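Local coordinates for protein negative regulator of ofd1 (Schizosaccharomyces pombe, PDB 3MSV) that inhibits Ofd1 and thereby probably stabilises the Sre1 transcription factor domain for hypoxic gene expression, serves as a nuclear import adaptor and supports correct translation termination, at residues A263-S268 and L280-A285. Sequence-based numbering, arbitrary orientation.
Sequences ALWLKS and LIAQEA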
# COMPACT_ATOMS: atom_id res chain seq x y z
N ALA A 263 -4.96 -0.54 8.35
CA ALA A 263 -6.21 0.15 8.60
C ALA A 263 -6.77 0.79 7.32
O ALA A 263 -7.98 0.76 7.09
CB ALA A 263 -6.02 1.17 9.70
N LEU A 264 -5.90 1.33 6.48
CA LEU A 264 -6.33 1.93 5.23
C LEU A 264 -6.83 0.90 4.22
O LEU A 264 -7.90 1.08 3.61
CB LEU A 264 -5.21 2.78 4.62
CG LEU A 264 -4.99 4.09 5.38
CD1 LEU A 264 -3.88 4.92 4.75
CD2 LEU A 264 -6.28 4.89 5.43
N TRP A 265 -6.07 -0.17 4.03
CA TRP A 265 -6.52 -1.21 3.14
C TRP A 265 -7.93 -1.68 3.53
O TRP A 265 -8.80 -1.80 2.67
CB TRP A 265 -5.56 -2.39 3.12
CG TRP A 265 -4.33 -2.17 2.28
CD1 TRP A 265 -3.03 -2.06 2.72
CD2 TRP A 265 -4.28 -2.04 0.85
NE1 TRP A 265 -2.18 -1.88 1.64
CE2 TRP A 265 -2.93 -1.86 0.49
CE3 TRP A 265 -5.25 -2.06 -0.15
CZ2 TRP A 265 -2.53 -1.71 -0.84
CZ3 TRP A 265 -4.85 -1.91 -1.47
CH2 TRP A 265 -3.51 -1.73 -1.80
N LEU A 266 -8.12 -1.95 4.81
CA LEU A 266 -9.40 -2.44 5.31
C LEU A 266 -10.49 -1.42 5.06
O LEU A 266 -11.56 -1.74 4.52
CB LEU A 266 -9.28 -2.76 6.80
CG LEU A 266 -9.12 -4.19 7.33
CD1 LEU A 266 -8.32 -5.12 6.44
CD2 LEU A 266 -8.56 -4.17 8.77
N LYS A 267 -10.23 -0.17 5.43
CA LYS A 267 -11.21 0.88 5.21
C LYS A 267 -11.64 1.03 3.75
O LYS A 267 -12.81 1.32 3.48
CB LYS A 267 -10.71 2.22 5.73
CG LYS A 267 -11.72 3.33 5.49
CD LYS A 267 -11.89 4.18 6.71
CE LYS A 267 -10.63 4.89 7.07
NZ LYS A 267 -10.98 5.95 8.03
N SER A 268 -10.73 0.84 2.81
CA SER A 268 -11.09 1.03 1.41
C SER A 268 -12.21 0.06 0.98
O SER A 268 -12.78 0.19 -0.11
CB SER A 268 -9.88 0.87 0.49
OG SER A 268 -9.44 -0.47 0.40
N LEU A 280 -11.09 -8.33 -2.57
CA LEU A 280 -9.97 -9.21 -2.87
C LEU A 280 -8.64 -8.45 -2.91
O LEU A 280 -7.67 -8.84 -2.27
CB LEU A 280 -10.20 -9.82 -4.25
CG LEU A 280 -9.88 -11.28 -4.48
CD1 LEU A 280 -9.19 -11.46 -5.85
CD2 LEU A 280 -9.04 -11.85 -3.35
N ILE A 281 -8.60 -7.37 -3.68
CA ILE A 281 -7.36 -6.63 -3.81
C ILE A 281 -6.82 -6.10 -2.48
O ILE A 281 -5.62 -6.19 -2.20
CB ILE A 281 -7.50 -5.48 -4.81
CG1 ILE A 281 -7.95 -6.04 -6.16
CG2 ILE A 281 -6.17 -4.69 -4.91
CD1 ILE A 281 -8.09 -4.99 -7.26
N ALA A 282 -7.73 -5.56 -1.66
CA ALA A 282 -7.40 -5.07 -0.33
C ALA A 282 -6.93 -6.19 0.62
O ALA A 282 -5.95 -6.02 1.36
CB ALA A 282 -8.61 -4.38 0.27
N GLN A 283 -7.65 -7.31 0.62
CA GLN A 283 -7.31 -8.40 1.53
C GLN A 283 -5.97 -9.05 1.15
O GLN A 283 -5.21 -9.47 2.01
CB GLN A 283 -8.46 -9.43 1.61
CG GLN A 283 -9.75 -8.86 2.21
CD GLN A 283 -9.64 -8.62 3.71
OE1 GLN A 283 -8.60 -8.87 4.33
NE2 GLN A 283 -10.73 -8.16 4.31
N GLU A 284 -5.67 -9.10 -0.14
CA GLU A 284 -4.35 -9.62 -0.54
C GLU A 284 -3.23 -8.71 -0.06
O GLU A 284 -2.18 -9.20 0.36
CB GLU A 284 -4.26 -9.87 -2.05
CG GLU A 284 -5.26 -10.93 -2.51
CD GLU A 284 -4.97 -11.46 -3.91
OE1 GLU A 284 -5.12 -10.68 -4.88
OE2 GLU A 284 -4.61 -12.65 -4.05
N ALA A 285 -3.46 -7.40 -0.06
CA ALA A 285 -2.45 -6.48 0.47
C ALA A 285 -2.32 -6.66 1.98
O ALA A 285 -1.21 -6.67 2.51
CB ALA A 285 -2.76 -5.05 0.14
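With CG anti to its carbonyl carbon (chi1 -79°), Trp265 turns one face of its indole to Ala285 of helix 276-302. The methyl of Ala285 sits over the centre of that face as a CH-pi contact, CB lying 3.4 Å from the centroid of the Trp265 six-membered ring and 20° off its normal. Packing is tight here: Ala285 CB comes within 3.2 Å of Trp265 CE2. One turn earlier, Ala282 brings its CA to 3.7 Å from Trp265 CE3, approaching the ring obliquely, while its CB rests 3.5 Å from Trp265 O. That carbonyl is already taken by the Ser268 hydroxyl, whose OG donates to Trp265 O at 2.7 Å, tilted out of the carbonyl plane. No hydrogen bond crosses between the segments; along one flank Leu266 CD1 only brushes the Gln283 amide. Were Trp265 cut back to an alanine, the Ala285 methyl would probably lose its aromatic partner and a gap would open between the two helices. The segment axes come within 8.8 Å, a closeness consistent with the small side chains of Ala282 and Ala285, and run antiparallel at 162°, the pairing of consecutive helices in this HEAT-like helical repeat protein. Beyond the pair, Tyr236 and Leu235 of helix 235-244 also touch the indole, Leu264 packs on helix 198-217, and Gln283 reaches helix 308-332.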